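Local coordinates for probable oxidoreductase protein (Rhizobium etli, PDB 4FB5) that is probably an NAD-dependent oxidoreductase of the GFO/IDH/MocA family, although its substrate and reaction are not established, at residues Gly223-Lys234 and Asn251-Asp262. Numbering follows the deposited sequence.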
ATOM      1  N   GLY A 223      25.069  -5.950 -14.737  1.00 39.88           N
ATOM      2  CA  GLY A 223      25.943  -5.500 -15.764  1.00 39.22           C
ATOM      3  C   GLY A 223      25.126  -5.400 -17.026  1.00 39.87           C
ATOM      4  O   GLY A 223      23.892  -5.238 -16.975  1.00 39.79           O
ATOM      5  N   HIS A 224      25.831  -5.483 -18.152  1.00 39.78           N
ATOM      6  CA  HIS A 224      25.270  -5.259 -19.462  1.00 40.07           C
ATOM      7  C   HIS A 224      24.380  -6.402 -19.991  1.00 40.61           C
ATOM      8  O   HIS A 224      24.325  -7.477 -19.419  1.00 40.53           O
ATOM      9  CB  HIS A 224      26.395  -4.914 -20.425  1.00 39.68           C
ATOM     10  CG  HIS A 224      26.887  -3.507 -20.291  1.00 38.98           C
ATOM     11  ND1 HIS A 224      26.100  -2.410 -20.581  1.00 38.24           N
ATOM     12  CD2 HIS A 224      28.093  -3.015 -19.916  1.00 39.26           C
ATOM     13  CE1 HIS A 224      26.791  -1.302 -20.380  1.00 38.62           C
ATOM     14  NE2 HIS A 224      28.010  -1.641 -19.986  1.00 40.99           N
ATOM     15  N   VAL A 225      23.659  -6.147 -21.070  1.00 41.22           N
ATOM     16  CA  VAL A 225      22.654  -7.086 -21.565  1.00 42.45           C
ATOM     17  C   VAL A 225      23.242  -7.956 -22.680  1.00 43.52           C
ATOM     18  O   VAL A 225      24.055  -7.478 -23.485  1.00 44.69           O
ATOM     19  CB  VAL A 225      21.461  -6.280 -22.085  1.00 41.40           C
ATOM     20  CG1 VAL A 225      20.448  -7.156 -22.651  1.00 41.08           C
ATOM     21  CG2 VAL A 225      20.854  -5.560 -20.945  1.00 43.32           C
ATOM     22  N   GLU A 226      22.827  -9.211 -22.774  1.00 44.16           N
ATOM     23  CA  GLU A 226      23.562 -10.136 -23.660  1.00 44.83           C
ATOM     24  C   GLU A 226      22.782 -10.742 -24.786  1.00 43.09           C
ATOM     25  O   GLU A 226      23.321 -10.911 -25.861  1.00 43.97           O
ATOM     26  CB  GLU A 226      24.320 -11.206 -22.872  1.00 45.66           C
ATOM     27  CG  GLU A 226      25.499 -10.587 -22.090  1.00 52.15           C
ATOM     28  CD  GLU A 226      26.009 -11.480 -20.931  1.00 61.45           C
ATOM     29  OE1 GLU A 226      25.672 -12.712 -20.905  1.00 62.44           O
ATOM     30  OE2 GLU A 226      26.759 -10.934 -20.056  1.00 63.33           O
ATOM     31  N   ALA A 227      21.530 -11.067 -24.557  1.00 40.98           N
ATOM     32  CA  ALA A 227      20.652 -11.430 -25.634  1.00 39.31           C
ATOM     33  C   ALA A 227      19.325 -10.743 -25.311  1.00 38.77           C
ATOM     34  O   ALA A 227      19.064 -10.471 -24.145  1.00 39.30           O
ATOM     35  CB  ALA A 227      20.502 -12.909 -25.689  1.00 38.52           C
ATOM     36  N   VAL A 228      18.512 -10.442 -26.327  1.00 37.42           N
ATOM     37  CA  VAL A 228      17.242  -9.737 -26.174  1.00 35.80           C
ATOM     38  C   VAL A 228      16.259 -10.218 -27.215  1.00 36.37           C
ATOM     39  O   VAL A 228      16.674 -10.604 -28.291  1.00 35.97           O
ATOM     40  CB  VAL A 228      17.366  -8.177 -26.277  1.00 35.43           C
ATOM     41  CG1 VAL A 228      18.340  -7.623 -25.220  1.00 34.17           C
ATOM     42  CG2 VAL A 228      17.749  -7.698 -27.689  1.00 34.40           C
ATOM     43  N   ILE A 229      14.967 -10.250 -26.891  1.00 36.14           N
ATOM     44  CA  ILE A 229      13.969 -10.305 -27.934  1.00 36.45           C
ATOM     45  C   ILE A 229      12.738  -9.451 -27.564  1.00 37.60           C
ATOM     46  O   ILE A 229      12.159  -9.614 -26.481  1.00 37.78           O
ATOM     47  CB  ILE A 229      13.544 -11.692 -28.331  1.00 35.66           C
ATOM     48  CG1 ILE A 229      12.445 -11.556 -29.389  1.00 36.30           C
ATOM     49  CG2 ILE A 229      12.934 -12.431 -27.144  1.00 37.37           C
ATOM     50  CD1 ILE A 229      12.289 -12.686 -30.369  1.00 37.70           C
ATOM     51  N   THR A 230      12.310  -8.617 -28.519  1.00 37.62           N
ATOM     52  CA  THR A 230      11.448  -7.513 -28.263  1.00 37.92           C
ATOM     53  C   THR A 230      10.100  -7.585 -28.969  1.00 38.40           C
ATOM     54  O   THR A 230      10.042  -7.916 -30.130  1.00 38.85           O
ATOM     55  CB  THR A 230      12.178  -6.304 -28.721  1.00 37.76           C
ATOM     56  OG1 THR A 230      13.420  -6.246 -28.009  1.00 39.11           O
ATOM     57  CG2 THR A 230      11.386  -5.056 -28.448  1.00 38.16           C
ATOM     58  N   ASP A 231       9.020  -7.299 -28.245  1.00 38.77           N
ATOM     59  CA  ASP A 231       7.717  -7.013 -28.840  1.00 39.43           C
ATOM     60  C   ASP A 231       7.470  -5.523 -28.611  1.00 39.73           C
ATOM     61  O   ASP A 231       7.842  -4.988 -27.564  1.00 39.52           O
ATOM     62  CB  ASP A 231       6.594  -7.859 -28.229  1.00 38.96           C
ATOM     63  CG  ASP A 231       5.320  -7.798 -29.062  1.00 41.91           C
ATOM     64  OD1 ASP A 231       5.390  -7.186 -30.158  1.00 46.47           O
ATOM     65  OD2 ASP A 231       4.249  -8.327 -28.657  1.00 42.64           O
HETATM   66  N   MSE A 232       6.908  -4.838 -29.602  1.00 40.29           N
HETATM   67  CA  MSE A 232       6.761  -3.368 -29.511  1.00 40.66           C
HETATM   68  C   MSE A 232       5.380  -2.949 -29.862  1.00 39.37           C
HETATM   69  O   MSE A 232       4.778  -3.579 -30.720  1.00 38.32           O
HETATM   70  CB  MSE A 232       7.754  -2.646 -30.395  1.00 41.13           C
HETATM   71  CG  MSE A 232       8.913  -2.284 -29.589  1.00 47.28           C
HETATM   72 SE   MSE A 232      10.273  -1.551 -30.668  1.00 66.70          SE
HETATM   73  CE  MSE A 232      11.007  -0.158 -29.544  1.00 62.65           C
ATOM     74  N   VAL A 233       4.860  -1.922 -29.179  1.00 38.07           N
ATOM     75  CA  VAL A 233       3.500  -1.440 -29.481  1.00 36.69           C
ATOM     76  C   VAL A 233       3.437   0.012 -30.008  1.00 35.66           C
ATOM     77  O   VAL A 233       3.950   0.915 -29.366  1.00 34.97           O
ATOM     78  CB  VAL A 233       2.529  -1.606 -28.259  1.00 37.25           C
ATOM     79  CG1 VAL A 233       1.064  -1.528 -28.690  1.00 37.64           C
ATOM     80  CG2 VAL A 233       2.756  -2.906 -27.538  1.00 36.65           C
ATOM     81  N   LYS A 234       2.800   0.210 -31.171  1.00 34.81           N
ATOM     82  CA  LYS A 234       2.244   1.510 -31.606  1.00 33.83           C
ATOM     83  C   LYS A 234       0.737   1.619 -31.232  1.00 33.85           C
ATOM     84  O   LYS A 234      -0.150   1.310 -32.035  1.00 33.37           O
ATOM     85  CB  LYS A 234       2.393   1.592 -33.083  1.00 33.73           C
ATOM     86  CG  LYS A 234       2.133   2.893 -33.737  1.00 34.77           C
ATOM     87  CD  LYS A 234       2.516   2.771 -35.249  1.00 34.18           C
ATOM     88  CE  LYS A 234       4.052   2.620 -35.316  1.00 37.65           C
ATOM     89  NZ  LYS A 234       4.639   2.664 -36.670  1.00 42.07           N
ATOM     90  N   ASN A 251       6.984   5.375 -34.747  1.00 38.11           N
ATOM     91  CA  ASN A 251       7.676   5.024 -33.548  1.00 35.90           C
ATOM     92  C   ASN A 251       6.787   4.090 -32.792  1.00 35.63           C
ATOM     93  O   ASN A 251       5.585   3.910 -33.124  1.00 34.89           O
ATOM     94  CB  ASN A 251       7.611   6.285 -32.666  1.00 35.99           C
ATOM     95  CG  ASN A 251       8.914   6.825 -32.372  1.00 36.05           C
ATOM     96  OD1 ASN A 251       9.885   6.257 -32.783  1.00 45.32           O
ATOM     97  ND2 ASN A 251       8.985   7.915 -31.671  1.00 33.42           N
ATOM     98  N   HIS A 252       7.322   3.643 -31.669  1.00 34.58           N
ATOM     99  CA  HIS A 252       6.626   2.727 -30.795  1.00 34.33           C
ATOM    100  C   HIS A 252       6.614   3.264 -29.357  1.00 34.67           C
ATOM    101  O   HIS A 252       7.649   3.614 -28.799  1.00 35.31           O
ATOM    102  CB  HIS A 252       7.277   1.354 -30.890  1.00 33.12           C
ATOM    103  CG  HIS A 252       6.980   0.662 -32.173  1.00 33.81           C
ATOM    104  ND1 HIS A 252       7.820   0.735 -33.269  1.00 28.94           N
ATOM    105  CD2 HIS A 252       5.898  -0.067 -32.566  1.00 35.34           C
ATOM    106  CE1 HIS A 252       7.285   0.048 -34.267  1.00 31.45           C
ATOM    107  NE2 HIS A 252       6.114  -0.435 -33.877  1.00 33.89           N
ATOM    108  N   ASP A 253       5.443   3.362 -28.763  1.00 34.78           N
ATOM    109  CA  ASP A 253       5.344   3.917 -27.423  1.00 35.99           C
ATOM    110  C   ASP A 253       5.460   2.857 -26.334  1.00 36.30           C
ATOM    111  O   ASP A 253       5.410   3.161 -25.157  1.00 37.08           O
ATOM    112  CB  ASP A 253       4.073   4.731 -27.291  1.00 35.33           C
ATOM    113  CG  ASP A 253       4.239   6.110 -27.890  1.00 40.28           C
ATOM    114  OD1 ASP A 253       5.136   6.864 -27.426  1.00 45.47           O
ATOM    115  OD2 ASP A 253       3.508   6.459 -28.837  1.00 44.43           O
ATOM    116  N   ALA A 254       5.672   1.615 -26.728  1.00 36.52           N
ATOM    117  CA  ALA A 254       5.746   0.523 -25.762  1.00 37.38           C
ATOM    118  C   ALA A 254       6.631  -0.626 -26.276  1.00 37.24           C
ATOM    119  O   ALA A 254       6.604  -0.980 -27.469  1.00 38.17           O
ATOM    120  CB  ALA A 254       4.315   0.006 -25.407  1.00 37.35           C
ATOM    121  N   ALA A 255       7.372  -1.216 -25.356  1.00 36.29           N
ATOM    122  CA  ALA A 255       8.332  -2.256 -25.650  1.00 36.18           C
ATOM    123  C   ALA A 255       8.455  -3.223 -24.475  1.00 36.31           C
ATOM    124  O   ALA A 255       8.569  -2.850 -23.306  1.00 35.20           O
ATOM    125  CB  ALA A 255       9.678  -1.658 -25.973  1.00 36.03           C
ATOM    126  N   ASN A 256       8.436  -4.492 -24.824  1.00 36.87           N
ATOM    127  CA  ASN A 256       8.523  -5.556 -23.864  1.00 35.99           C
ATOM    128  C   ASN A 256       9.668  -6.418 -24.341  1.00 35.61           C
ATOM    129  O   ASN A 256       9.750  -6.773 -25.506  1.00 36.00           O
ATOM    130  CB  ASN A 256       7.193  -6.263 -23.868  1.00 35.83           C
ATOM    131  CG  ASN A 256       6.047  -5.316 -23.572  1.00 36.17           C
ATOM    132  OD1 ASN A 256       6.082  -4.542 -22.628  1.00 39.37           O
ATOM    133  ND2 ASN A 256       5.022  -5.399 -24.347  1.00 38.23           N
ATOM    134  N   VAL A 257      10.604  -6.693 -23.467  1.00 35.22           N
ATOM    135  CA  VAL A 257      11.826  -7.309 -23.890  1.00 34.90           C
ATOM    136  C   VAL A 257      12.116  -8.417 -22.916  1.00 35.67           C
ATOM    137  O   VAL A 257      12.117  -8.180 -21.708  1.00 36.58           O
ATOM    138  CB  VAL A 257      12.956  -6.295 -23.816  1.00 34.80           C
ATOM    139  CG1 VAL A 257      14.263  -6.877 -24.348  1.00 34.61           C
ATOM    140  CG2 VAL A 257      12.574  -5.018 -24.555  1.00 33.28           C
ATOM    141  N   LEU A 258      12.329  -9.623 -23.428  1.00 35.57           N
ATOM    142  CA  LEU A 258      12.897 -10.703 -22.658  1.00 35.43           C
ATOM    143  C   LEU A 258      14.397 -10.567 -22.770  1.00 37.27           C
ATOM    144  O   LEU A 258      14.895 -10.175 -23.817  1.00 37.81           O
ATOM    145  CB  LEU A 258      12.469 -11.971 -23.305  1.00 34.40           C
ATOM    146  CG  LEU A 258      11.237 -12.610 -22.714  1.00 34.05           C
ATOM    147  CD1 LEU A 258      10.316 -11.620 -22.132  1.00 33.27           C
ATOM    148  CD2 LEU A 258      10.539 -13.497 -23.720  1.00 33.33           C
HETATM  149  N   MSE A 259      15.150 -10.848 -21.725  1.00 38.85           N
HETATM  150  CA  MSE A 259      16.592 -10.704 -21.867  1.00 41.78           C
HETATM  151  C   MSE A 259      17.404 -11.726 -21.081  1.00 41.93           C
HETATM  152  O   MSE A 259      16.862 -12.595 -20.415  1.00 41.42           O
HETATM  153  CB  MSE A 259      17.067  -9.306 -21.489  1.00 42.36           C
HETATM  154  CG  MSE A 259      16.028  -8.233 -21.624  1.00 50.66           C
HETATM  155 SE   MSE A 259      16.639  -6.435 -21.037  1.00 70.09          SE
HETATM  156  CE  MSE A 259      16.374  -6.609 -19.102  1.00 62.50           C
ATOM    157  N   ARG A 260      18.720 -11.599 -21.204  1.00 42.83           N
ATOM    158  CA  ARG A 260      19.688 -12.333 -20.416  1.00 44.05           C
ATOM    159  C   ARG A 260      20.789 -11.350 -20.103  1.00 44.62           C
ATOM    160  O   ARG A 260      21.312 -10.710 -20.990  1.00 44.70           O
ATOM    161  CB  ARG A 260      20.248 -13.503 -21.216  1.00 43.91           C
ATOM    162  CG  ARG A 260      19.236 -14.596 -21.475  1.00 45.86           C
ATOM    163  CD  ARG A 260      19.164 -15.499 -20.278  1.00 51.72           C
ATOM    164  NE  ARG A 260      18.064 -16.447 -20.317  1.00 56.02           N
ATOM    165  CZ  ARG A 260      17.807 -17.303 -19.335  1.00 59.13           C
ATOM    166  NH1 ARG A 260      18.570 -17.312 -18.239  1.00 59.24           N
ATOM    167  NH2 ARG A 260      16.791 -18.146 -19.448  1.00 59.39           N
ATOM    168  N   LEU A 261      21.119 -11.176 -18.844  1.00 46.26           N
ATOM    169  CA  LEU A 261      22.231 -10.323 -18.543  1.00 48.68           C
ATOM    170  C   LEU A 261      23.467 -11.149 -18.290  1.00 50.61           C
ATOM    171  O   LEU A 261      23.463 -12.395 -18.352  1.00 50.78           O
ATOM    172  CB  LEU A 261      21.968  -9.500 -17.300  1.00 48.49           C
ATOM    173  CG  LEU A 261      20.598  -8.887 -17.100  1.00 49.78           C
ATOM    174  CD1 LEU A 261      20.348  -8.641 -15.614  1.00 48.33           C
ATOM    175  CD2 LEU A 261      20.492  -7.594 -17.902  1.00 49.79           C
ATOM    176  N   ASP A 262      24.525 -10.403 -18.004  1.00 53.02           N
ATOM    177  CA  ASP A 262      25.744 -10.890 -17.398  1.00 55.51           C
ATOM    178  C   ASP A 262      25.424 -11.950 -16.375  1.00 55.62           C
ATOM    179  O   ASP A 262      24.564 -11.737 -15.485  1.00 56.60           O
ATOM    180  CB  ASP A 262      26.423  -9.731 -16.680  1.00 56.73           C
ATOM    181  CG  ASP A 262      27.834  -9.490 -17.171  1.00 61.71           C
ATOM    182  OD1 ASP A 262      28.690 -10.425 -17.032  1.00 66.03           O
ATOM    183  OD2 ASP A 262      28.074  -8.357 -17.691  1.00 64.49           O
TER
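Ile-229 and Leu-258 form a hydrogen-bonded pair midway along two antiparallel strands, 225-233 and 254-261. The strands are neighbours in the large mixed sheet of the GFO/IDH/MocA C-terminal domain. The tight part runs from Val-228 to Met-232, opposite Met-259 to Ala-255. Asp-231 and Asn-256 exchange two backbone bonds; the one from Asn-256 N to Asp-231 O is 2.8 Å. On the face with Thr-230, Val-257 sets both methyls against Thr-230 OG1, which also bonds to Met-380 O. Val-257 CG1, anti to the backbone N (chi1 -176°), also reaches Val-228 CB at 3.9 Å. Helix 206-221 packs on this face, against Ala-255 and Met-232. On the face with Asp-231 and Leu-258 the second subunit packs, Leu-258 against its own counterpart. There Asp-231 OD1 forms a salt bridge with Arg-260 of the second subunit.

The other end is looser. Glu-226 and Ala-227 both face Arg-260, a classic beta bulge. The Glu-226 N to Arg-260 O bond is 2.8 Å. Glu-226 is partly exposed and Asp-262 exposed, so this is the solvent side. The exact position of the Glu-226 carboxylate is doubtful, but the like charges probably repel. An alanine in place of Glu-226 would keep the backbone bond but would probably open a gap beside Leu-261 O and Asp-262.

Beyond the strands, at the Val-233 end, the His-252 ring is sandwiched by CH-pi contacts. Met-232 CB covers one face, and its selenium sits obliquely to the ring. Over the opposite face, Lys-234 CE lies 4.0 Å from His-252 NE2.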